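Local coordinates for protein 3-dehydroshikimate dehydratase (Pseudomonas putida, PDB 5HMQ) that converts 3-dehydroshikimate to protocatechuate with a divalent metal ion, in the catabolism of quinate and shikimate, at residues E299-E307 with N342-G353; V403-L413 with W458-F466. One frame throughout, in Å; residues are numbered along the deposited sequence.

How the contacts relate
Contact 1 lies within the first VOC module of the C-terminal dioxygenase-like domain and joins two central strands of its mixed sheet. Contact 2 packs the hairpin 403-413 of the same sheet against a helix of the second VOC module. The centres of the contacts lie about 19 Å apart. They touch at Y412 and where F352 packs on G408 and L410. Y412 OH lies 2.5 Å from E302 OE1, a probable hydrogen bond, and F300 packs on the Y412 ring. Neither contact supplies a metal ligand. The side chain of L301 in contact 1 is about 13 Å from the magnesium ion held by H445, H523 and E601. Contact 2 lies away from the annotated sites. Both reach the second subunit.

Contact 1: residues E299-E307 with N342-G353; sequences EFLEFAVDE and NIVLNAEPYSFG
E302 reaches across to N346 from the neighbouring strand, on the sheet face that also carries V344. Its chain is fully extended, with CG anti to the backbone N (chi1 -177°). CB has V344 O as its nearest atom of 342-353, beyond close contact. CG lies 4.2 Å from N346 CB. CD carries the two oxygens to different partners. OE2 accepts from N346 ND2 at 2.9 Å, almost in line with its C-O bond. This bond is bent at the hydrogen (141°) and tilted out of the amide plane. OE1 faces Y412 OH. N346 OD1 closes an Asx turn by accepting from E348 N at 3.2 Å. The parallel backbone ladder includes V344 N to L301 O at 2.7 Å and F303 N to V344 O at 2.9 Å. On the face of E302, F300 CD1 lies 3.7 Å from V344 CG2. On the opposite face F303 CD1 lies 3.9 Å from I343 CG2. N342 ND2 donates to E299 O at 3.1 Å, where E299 and F300 form a classic beta bulge against A368. A water links E307 OE2 to A347 O. The contact pairs the first and last strands of a beta-alpha-beta-beta-beta unit of the VOC fold. The buried E302 carboxylate has a polar partner at each oxygen, N346 ND2 and the Y412 hydroxyl, which is consistent with a charged carboxylate.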
loop_
_atom_site.group_PDB
_atom_site.type_symbol
_atom_site.label_atom_id
_atom_site.label_comp_id
_atom_site.label_asym_id
_atom_site.label_seq_id
_atom_site.Cartn_x
_atom_site.Cartn_y
_atom_site.Cartn_z
ATOM N N GLU C 299 24.388 -19.856 -1.018
ATOM C CA GLU C 299 25.701 -19.976 -0.393
ATOM C C GLU C 299 25.605 -19.838 1.122
ATOM O O GLU C 299 26.106 -20.691 1.863
ATOM C CB GLU C 299 26.665 -18.941 -0.972
ATOM C CG GLU C 299 28.039 -18.977 -0.324
ATOM C CD GLU C 299 28.658 -20.362 -0.331
ATOM O OE1 GLU C 299 28.669 -21.012 -1.397
ATOM O OE2 GLU C 299 29.123 -20.806 0.739
ATOM N N PHE C 300 24.972 -18.770 1.602
ATOM C CA PHE C 300 24.702 -18.663 3.028
ATOM C C PHE C 300 23.537 -17.714 3.267
ATOM O O PHE C 300 23.186 -16.894 2.414
ATOM C CB PHE C 300 25.943 -18.217 3.824
ATOM C CG PHE C 300 26.466 -16.847 3.464
ATOM C CD1 PHE C 300 25.844 -15.695 3.930
ATOM C CD2 PHE C 300 27.615 -16.714 2.701
ATOM C CE1 PHE C 300 26.337 -14.445 3.608
ATOM C CE2 PHE C 300 28.117 -15.466 2.383
ATOM C CZ PHE C 300 27.475 -14.330 2.833
ATOM N N LEU C 301 22.936 -17.857 4.444
ATOM C CA LEU C 301 21.943 -16.928 4.957
ATOM C C LEU C 301 22.594 -16.052 6.016
ATOM O O LEU C 301 23.367 -16.540 6.845
ATOM C CB LEU C 301 20.750 -17.677 5.557
ATOM C CG LEU C 301 19.980 -18.643 4.653
ATOM C CD1 LEU C 301 18.846 -19.304 5.421
ATOM C CD2 LEU C 301 19.438 -17.923 3.429
ATOM N N GLU C 302 22.305 -14.754 5.968
ATOM C CA GLU C 302 22.823 -13.797 6.938
ATOM C C GLU C 302 21.660 -13.234 7.747
ATOM O O GLU C 302 20.754 -12.609 7.186
ATOM C CB GLU C 302 23.596 -12.670 6.253
ATOM C CG GLU C 302 24.229 -11.686 7.230
ATOM C CD GLU C 302 24.954 -10.540 6.543
ATOM O OE1 GLU C 302 24.975 -10.502 5.295
ATOM O OE2 GLU C 302 25.502 -9.673 7.257
ATOM N N PHE C 303 21.686 -13.459 9.057
ATOM C CA PHE C 303 20.650 -12.975 9.956
ATOM C C PHE C 303 21.154 -11.777 10.748
ATOM O O PHE C 303 22.299 -11.759 11.210
ATOM C CB PHE C 303 20.192 -14.071 10.922
ATOM C CG PHE C 303 19.282 -15.091 10.301
ATOM C CD1 PHE C 303 19.797 -16.219 9.681
ATOM C CD2 PHE C 303 17.906 -14.927 10.348
ATOM C CE1 PHE C 303 18.952 -17.160 9.114
ATOM C CE2 PHE C 303 17.058 -15.862 9.785
ATOM C CZ PHE C 303 17.582 -16.981 9.167
ATOM N N ALA C 304 20.288 -10.778 10.903
ATOM C CA ALA C 304 20.587 -9.596 11.696
ATOM C C ALA C 304 20.025 -9.800 13.096
ATOM O O ALA C 304 18.812 -9.968 13.263
ATOM C CB ALA C 304 19.997 -8.339 11.057
ATOM N N VAL C 305 20.906 -9.786 14.095
ATOM C CA VAL C 305 20.551 -10.081 15.478
ATOM C C VAL C 305 21.446 -9.256 16.394
ATOM O O VAL C 305 22.448 -8.681 15.966
ATOM C CB VAL C 305 20.707 -11.583 15.815
ATOM C CG1 VAL C 305 19.626 -12.418 15.143
ATOM C CG2 VAL C 305 22.092 -12.072 15.407
ATOM N N ASP C 306 21.081 -9.207 17.671
ATOM C CA ASP C 306 21.979 -8.751 18.717
ATOM C C ASP C 306 22.532 -9.976 19.446
ATOM O O ASP C 306 22.264 -11.119 19.067
ATOM C CB ASP C 306 21.271 -7.763 19.654
ATOM C CG ASP C 306 20.099 -8.377 20.409
ATOM O OD1 ASP C 306 19.894 -9.606 20.341
ATOM O OD2 ASP C 306 19.368 -7.610 21.075
ATOM N N GLU C 307 23.317 -9.740 20.497
ATOM C CA GLU C 307 23.986 -10.859 21.151
ATOM C C GLU C 307 22.992 -11.749 21.892
ATOM O O GLU C 307 23.158 -12.973 21.929
ATOM C CB GLU C 307 25.060 -10.346 22.108
ATOM C CG GLU C 307 26.365 -11.131 22.044
ATOM C CD GLU C 307 27.176 -10.818 20.795
ATOM O OE1 GLU C 307 27.661 -11.768 20.143
ATOM O OE2 GLU C 307 27.321 -9.622 20.470
ATOM N N ASN C 342 24.917 -23.040 5.113
ATOM C CA ASN C 342 25.739 -22.111 5.877
ATOM C C ASN C 342 24.859 -20.972 6.371
ATOM O O ASN C 342 24.116 -20.374 5.586
ATOM C CB ASN C 342 26.896 -21.573 5.031
ATOM C CG ASN C 342 27.819 -22.671 4.546
ATOM O OD1 ASN C 342 28.546 -23.278 5.334
ATOM N ND2 ASN C 342 27.792 -22.939 3.245
ATOM N N ILE C 343 24.927 -20.683 7.667
ATOM C CA ILE C 343 24.118 -19.634 8.278
ATOM C C ILE C 343 25.038 -18.712 9.065
ATOM O O ILE C 343 25.815 -19.174 9.907
ATOM C CB ILE C 343 23.017 -20.212 9.186
ATOM C CG1 ILE C 343 21.990 -20.968 8.345
ATOM C CG2 ILE C 343 22.335 -19.100 9.966
ATOM C CD1 ILE C 343 20.918 -21.652 9.149
ATOM N N VAL C 344 24.956 -17.416 8.783
ATOM C CA VAL C 344 25.805 -16.406 9.406
ATOM C C VAL C 344 24.945 -15.593 10.367
ATOM O O VAL C 344 23.945 -14.990 9.958
ATOM C CB VAL C 344 26.458 -15.502 8.349
ATOM C CG1 VAL C 344 27.315 -14.432 9.009
ATOM C CG2 VAL C 344 27.247 -16.332 7.331
ATOM N N LEU C 345 25.326 -15.575 11.643
ATOM C CA LEU C 345 24.643 -14.781 12.660
ATOM C C LEU C 345 25.433 -13.492 12.873
ATOM O O LEU C 345 26.524 -13.514 13.451
ATOM C CB LEU C 345 24.496 -15.564 13.962
ATOM C CG LEU C 345 23.746 -16.897 13.898
ATOM C CD1 LEU C 345 23.571 -17.476 15.294
ATOM C CD2 LEU C 345 22.396 -16.727 13.214
ATOM N N ASN C 346 24.884 -12.379 12.397
ATOM C CA ASN C 346 25.573 -11.090 12.392
ATOM C C ASN C 346 25.056 -10.267 13.568
ATOM O O ASN C 346 23.940 -9.743 13.534
ATOM C CB ASN C 346 25.354 -10.385 11.057
ATOM C CG ASN C 346 26.117 -9.076 10.943
ATOM O OD1 ASN C 346 26.823 -8.667 11.863
ATOM N ND2 ASN C 346 25.991 -8.423 9.793
ATOM N N ALA C 347 25.872 -10.166 14.619
ATOM C CA ALA C 347 25.551 -9.358 15.787
ATOM C C ALA C 347 26.466 -8.149 15.930
ATOM O O ALA C 347 26.477 -7.513 16.989
ATOM C CB ALA C 347 25.610 -10.213 17.056
ATOM N N GLU C 348 27.233 -7.824 14.898
ATOM C CA GLU C 348 28.139 -6.681 14.947
ATOM C C GLU C 348 27.345 -5.381 14.970
ATOM O O GLU C 348 26.555 -5.134 14.050
ATOM C CB GLU C 348 29.088 -6.708 13.752
ATOM C CG GLU C 348 30.066 -5.540 13.686
ATOM C CD GLU C 348 31.207 -5.651 14.687
ATOM O OE1 GLU C 348 31.185 -6.565 15.540
ATOM O OE2 GLU C 348 32.138 -4.820 14.614
ATOM N N PRO C 349 27.516 -4.534 15.976
ATOM C CA PRO C 349 26.762 -3.279 16.034
ATOM C C PRO C 349 27.349 -2.219 15.108
ATOM O O PRO C 349 28.465 -2.339 14.598
ATOM C CB PRO C 349 26.889 -2.866 17.503
ATOM C CG PRO C 349 28.208 -3.421 17.920
ATOM C CD PRO C 349 28.383 -4.712 17.156
ATOM N N TYR C 350 26.556 -1.164 14.904
ATOM C CA TYR C 350 26.947 0.018 14.135
ATOM C C TYR C 350 27.355 -0.380 12.718
ATOM O O TYR C 350 28.483 -0.154 12.275
ATOM C CB TYR C 350 28.082 0.776 14.829
ATOM C CG TYR C 350 28.021 0.730 16.331
ATOM C CD1 TYR C 350 29.107 0.275 17.062
ATOM C CD2 TYR C 350 26.862 1.066 17.018
ATOM C CE1 TYR C 350 29.064 0.201 18.430
ATOM C CE2 TYR C 350 26.807 0.994 18.393
ATOM C CZ TYR C 350 27.913 0.560 19.093
ATOM O OH TYR C 350 27.869 0.483 20.463
ATOM N N SER C 351 26.406 -0.975 12.006
ATOM C CA SER C 351 26.703 -1.591 10.723
ATOM C C SER C 351 25.405 -1.757 9.949
ATOM O O SER C 351 24.321 -1.412 10.426
ATOM C CB SER C 351 27.413 -2.935 10.917
ATOM O OG SER C 351 26.586 -3.845 11.620
ATOM N N PHE C 352 25.534 -2.289 8.733
ATOM C CA PHE C 352 24.363 -2.616 7.930
ATOM C C PHE C 352 23.443 -3.575 8.675
ATOM O O PHE C 352 22.233 -3.343 8.770
ATOM C CB PHE C 352 24.815 -3.198 6.589
ATOM C CG PHE C 352 23.856 -4.180 5.990
ATOM C CD1 PHE C 352 22.707 -3.749 5.350
ATOM C CD2 PHE C 352 24.118 -5.539 6.044
ATOM C CE1 PHE C 352 21.829 -4.659 4.792
ATOM C CE2 PHE C 352 23.245 -6.453 5.487
ATOM C CZ PHE C 352 22.100 -6.011 4.861
ATOM N N GLY C 353 24.008 -4.648 9.230
ATOM C CA GLY C 353 23.198 -5.606 9.967
ATOM C C GLY C 353 22.509 -5.002 11.177
ATOM O O GLY C 353 21.334 -5.279 11.435
HETATM O O HOH W 1 25.957 -7.297 19.891
#

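Contact 2: residues V403-L413 with W458-F466; sequences VRAPDGSLLYL and WVLFYKSLF
P406 wedges its ring between W458 and F461 of helix 455-465. Its CD serves both aromatics. It stands 3.5 Å above the centroid of the six-membered ring of W458 and 3.7 Å from the centroid of F461. Both are CH-pi contacts, each within 6° of the ring normal. F461 CG lies anti to the backbone N (chi1 170°), which sends the ring out toward the hairpin. Further along the helix, toward F466, L411 CD1 meets F466 CZ at 3.5 Å and comes to the edge of the F461 ring. V403 CG1 fills in beside L465 CD2 at 4.0 Å. No hydrogen bond crosses the contact. W458 NE1 is buried under P406 CB at 3.4 Å and has no polar partner in the model. D407 OD1 sits at the edge of W458, 3.4 Å from CH2, and accepts from S409 OG at 2.6 Å. Partly exposed R404 marks the loose side. Its side chain sets out away from the helix, and NH1 makes a weak bond to P406 O. F247 of the second subunit packs on W458 and D407. Strand 363-371 runs beside L411 (T367) and L413 (V371). Helix 374-383 packs on V403, L413 and L465, and helix 252-276 on L460, S464 and L465.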
loop_
_atom_site.group_PDB
_atom_site.type_symbol
_atom_site.label_atom_id
_atom_site.label_comp_id
_atom_site.label_asym_id
_atom_site.label_seq_id
_atom_site.Cartn_x
_atom_site.Cartn_y
_atom_site.Cartn_z
ATOM N N VAL C 403 23.525 -7.133 -4.750
ATOM C CA VAL C 403 22.377 -6.485 -5.374
ATOM C C VAL C 403 21.343 -6.203 -4.293
ATOM O O VAL C 403 21.047 -7.077 -3.468
ATOM C CB VAL C 403 21.776 -7.350 -6.499
ATOM C CG1 VAL C 403 20.535 -6.684 -7.076
ATOM C CG2 VAL C 403 22.809 -7.596 -7.582
ATOM N N ARG C 404 20.802 -4.987 -4.292
ATOM C CA ARG C 404 19.832 -4.589 -3.282
ATOM C C ARG C 404 18.457 -5.141 -3.646
ATOM O O ARG C 404 17.983 -4.961 -4.772
ATOM C CB ARG C 404 19.794 -3.064 -3.162
ATOM C CG ARG C 404 18.896 -2.498 -2.055
ATOM C CD ARG C 404 18.447 -1.075 -2.378
ATOM N NE ARG C 404 17.712 -0.442 -1.281
ATOM C CZ ARG C 404 16.392 -0.430 -1.135
ATOM N NH1 ARG C 404 15.610 -1.026 -2.024
ATOM N NH2 ARG C 404 15.855 0.189 -0.089
ATOM N N ALA C 405 17.822 -5.814 -2.693
ATOM C CA ALA C 405 16.463 -6.307 -2.852
ATOM C C ALA C 405 15.478 -5.176 -2.570
ATOM O O ALA C 405 15.865 -4.147 -2.014
ATOM C CB ALA C 405 16.231 -7.488 -1.911
ATOM N N PRO C 406 14.204 -5.316 -2.974
ATOM C CA PRO C 406 13.274 -4.176 -2.845
ATOM C C PRO C 406 13.211 -3.592 -1.446
ATOM O O PRO C 406 12.988 -2.384 -1.299
ATOM C CB PRO C 406 11.928 -4.782 -3.264
ATOM C CG PRO C 406 12.304 -5.850 -4.224
ATOM C CD PRO C 406 13.579 -6.443 -3.690
ATOM N N ASP C 407 13.405 -4.407 -0.413
ATOM C CA ASP C 407 13.456 -3.892 0.946
ATOM C C ASP C 407 14.893 -3.453 1.201
ATOM O O ASP C 407 15.560 -2.966 0.286
ATOM C CB ASP C 407 12.971 -4.946 1.950
ATOM C CG ASP C 407 13.874 -6.166 2.009
ATOM O OD1 ASP C 407 14.506 -6.495 0.985
ATOM O OD2 ASP C 407 13.932 -6.811 3.076
ATOM N N GLY C 408 15.389 -3.598 2.418
ATOM C CA GLY C 408 16.759 -3.192 2.642
ATOM C C GLY C 408 17.784 -4.291 2.475
ATOM O O GLY C 408 18.982 -4.005 2.388
ATOM N N SER C 409 17.333 -5.543 2.391
ATOM C CA SER C 409 18.223 -6.691 2.320
ATOM C C SER C 409 19.027 -6.733 1.021
ATOM O O SER C 409 18.670 -6.138 0.001
ATOM C CB SER C 409 17.425 -7.988 2.468
ATOM O OG SER C 409 16.430 -8.098 1.466
ATOM N N LEU C 410 20.135 -7.470 1.087
ATOM C CA LEU C 410 21.128 -7.585 0.031
ATOM C C LEU C 410 21.151 -9.000 -0.534
ATOM O O LEU C 410 20.778 -9.963 0.142
ATOM C CB LEU C 410 22.521 -7.216 0.552
ATOM C CG LEU C 410 22.673 -5.806 1.124
ATOM C CD1 LEU C 410 24.102 -5.563 1.585
ATOM C CD2 LEU C 410 22.251 -4.767 0.092
ATOM N N LEU C 411 21.595 -9.116 -1.785
ATOM C CA LEU C 411 21.840 -10.404 -2.431
ATOM C C LEU C 411 23.296 -10.444 -2.877
ATOM O O LEU C 411 23.678 -9.739 -3.817
ATOM C CB LEU C 411 20.900 -10.623 -3.617
ATOM C CG LEU C 411 19.404 -10.764 -3.333
ATOM C CD1 LEU C 411 18.612 -10.705 -4.625
ATOM C CD2 LEU C 411 19.126 -12.068 -2.603
ATOM N N TYR C 412 24.104 -11.262 -2.206
ATOM C CA TYR C 412 25.508 -11.405 -2.571
ATOM C C TYR C 412 25.664 -12.382 -3.728
ATOM O O TYR C 412 25.022 -13.436 -3.765
ATOM C CB TYR C 412 26.340 -11.897 -1.388
ATOM C CG TYR C 412 26.168 -11.114 -0.111
ATOM C CD1 TYR C 412 26.575 -9.790 -0.019
ATOM C CD2 TYR C 412 25.633 -11.714 1.019
ATOM C CE1 TYR C 412 26.428 -9.079 1.156
ATOM C CE2 TYR C 412 25.491 -11.017 2.195
ATOM C CZ TYR C 412 25.885 -9.700 2.260
ATOM O OH TYR C 412 25.735 -9.006 3.438
ATOM N N LEU C 413 26.533 -12.031 -4.671
ATOM C CA LEU C 413 26.816 -12.864 -5.836
ATOM C C LEU C 413 28.140 -13.578 -5.586
ATOM O O LEU C 413 29.213 -13.028 -5.850
ATOM C CB LEU C 413 26.855 -12.018 -7.105
ATOM C CG LEU C 413 25.631 -11.122 -7.309
ATOM C CD1 LEU C 413 25.772 -10.285 -8.569
ATOM C CD2 LEU C 413 24.358 -11.956 -7.352
ATOM N N TRP C 458 8.006 -7.286 -6.255
ATOM C CA TRP C 458 8.982 -8.333 -5.959
ATOM C C TRP C 458 8.990 -9.405 -7.042
ATOM O O TRP C 458 10.052 -9.925 -7.403
ATOM C CB TRP C 458 8.696 -8.962 -4.596
ATOM C CG TRP C 458 9.239 -8.198 -3.429
ATOM C CD1 TRP C 458 8.693 -7.096 -2.844
ATOM C CD2 TRP C 458 10.434 -8.494 -2.691
ATOM N NE1 TRP C 458 9.474 -6.682 -1.792
ATOM C CE2 TRP C 458 10.548 -7.524 -1.677
ATOM C CE3 TRP C 458 11.418 -9.484 -2.792
ATOM C CZ2 TRP C 458 11.608 -7.513 -0.770
ATOM C CZ3 TRP C 458 12.468 -9.472 -1.890
ATOM C CH2 TRP C 458 12.555 -8.493 -0.893
ATOM N N VAL C 459 7.810 -9.763 -7.556
ATOM C CA VAL C 459 7.729 -10.778 -8.604
ATOM C C VAL C 459 8.514 -10.333 -9.831
ATOM O O VAL C 459 9.330 -11.086 -10.375
ATOM C CB VAL C 459 6.259 -11.074 -8.952
ATOM C CG1 VAL C 459 6.174 -11.926 -10.210
ATOM C CG2 VAL C 459 5.565 -11.767 -7.788
ATOM N N LEU C 460 8.280 -9.097 -10.280
ATOM C CA LEU C 460 9.007 -8.574 -11.432
ATOM C C LEU C 460 10.495 -8.443 -11.131
ATOM O O LEU C 460 11.335 -8.654 -12.013
ATOM C CB LEU C 460 8.418 -7.229 -11.857
ATOM C CG LEU C 460 9.137 -6.496 -12.986
ATOM C CD1 LEU C 460 9.240 -7.378 -14.216
ATOM C CD2 LEU C 460 8.404 -5.211 -13.316
ATOM N N PHE C 461 10.837 -8.091 -9.891
ATOM C CA PHE C 461 12.239 -7.969 -9.503
ATOM C C PHE C 461 12.987 -9.277 -9.739
ATOM O O PHE C 461 14.064 -9.290 -10.348
ATOM C CB PHE C 461 12.325 -7.540 -8.034
ATOM C CG PHE C 461 13.710 -7.604 -7.447
ATOM C CD1 PHE C 461 14.589 -6.543 -7.591
ATOM C CD2 PHE C 461 14.120 -8.715 -6.724
ATOM C CE1 PHE C 461 15.858 -6.598 -7.044
ATOM C CE2 PHE C 461 15.386 -8.776 -6.174
ATOM C CZ PHE C 461 16.256 -7.715 -6.334
ATOM N N TYR C 462 12.421 -10.393 -9.276
ATOM C CA TYR C 462 13.097 -11.679 -9.406
ATOM C C TYR C 462 12.982 -12.242 -10.819
ATOM O O TYR C 462 13.918 -12.883 -11.309
ATOM C CB TYR C 462 12.550 -12.669 -8.377
ATOM C CG TYR C 462 13.294 -12.626 -7.061
ATOM C CD1 TYR C 462 14.567 -13.173 -6.945
ATOM C CD2 TYR C 462 12.731 -12.034 -5.937
ATOM C CE1 TYR C 462 15.257 -13.136 -5.746
ATOM C CE2 TYR C 462 13.414 -11.990 -4.732
ATOM C CZ TYR C 462 14.676 -12.545 -4.644
ATOM O OH TYR C 462 15.363 -12.509 -3.451
ATOM N N LYS C 463 11.845 -12.025 -11.487
ATOM C CA LYS C 463 11.696 -12.520 -12.852
ATOM C C LYS C 463 12.684 -11.853 -13.804
ATOM O O LYS C 463 13.242 -12.512 -14.687
ATOM C CB LYS C 463 10.268 -12.312 -13.354
ATOM C CG LYS C 463 9.282 -13.384 -12.938
ATOM C CD LYS C 463 7.959 -13.195 -13.665
ATOM C CE LYS C 463 7.053 -14.405 -13.511
ATOM N NZ LYS C 463 5.756 -14.210 -14.217
ATOM N N SER C 464 12.904 -10.548 -13.654
ATOM C CA SER C 464 13.732 -9.837 -14.621
ATOM C C SER C 464 15.215 -9.880 -14.261
ATOM O O SER C 464 16.039 -10.300 -15.080
ATOM C CB SER C 464 13.255 -8.386 -14.765
ATOM O OG SER C 464 13.386 -7.666 -13.552
ATOM N N LEU C 465 15.572 -9.465 -13.043
ATOM C CA LEU C 465 16.984 -9.383 -12.682
ATOM C C LEU C 465 17.645 -10.754 -12.629
ATOM O O LEU C 465 18.829 -10.878 -12.961
ATOM C CB LEU C 465 17.154 -8.671 -11.338
ATOM C CG LEU C 465 17.242 -7.142 -11.365
ATOM C CD1 LEU C 465 15.869 -6.520 -11.573
ATOM C CD2 LEU C 465 17.895 -6.609 -10.095
ATOM N N PHE C 466 16.916 -11.785 -12.207
ATOM C CA PHE C 466 17.504 -13.099 -11.981
ATOM C C PHE C 466 16.866 -14.196 -12.824
ATOM O O PHE C 466 17.204 -15.374 -12.648
ATOM C CB PHE C 466 17.426 -13.446 -10.493
ATOM C CG PHE C 466 18.182 -12.490 -9.620
ATOM C CD1 PHE C 466 19.555 -12.603 -9.480
ATOM C CD2 PHE C 466 17.526 -11.463 -8.966
ATOM C CE1 PHE C 466 20.256 -11.717 -8.687
ATOM C CE2 PHE C 466 18.221 -10.574 -8.173
ATOM C CZ PHE C 466 19.589 -10.700 -8.033
#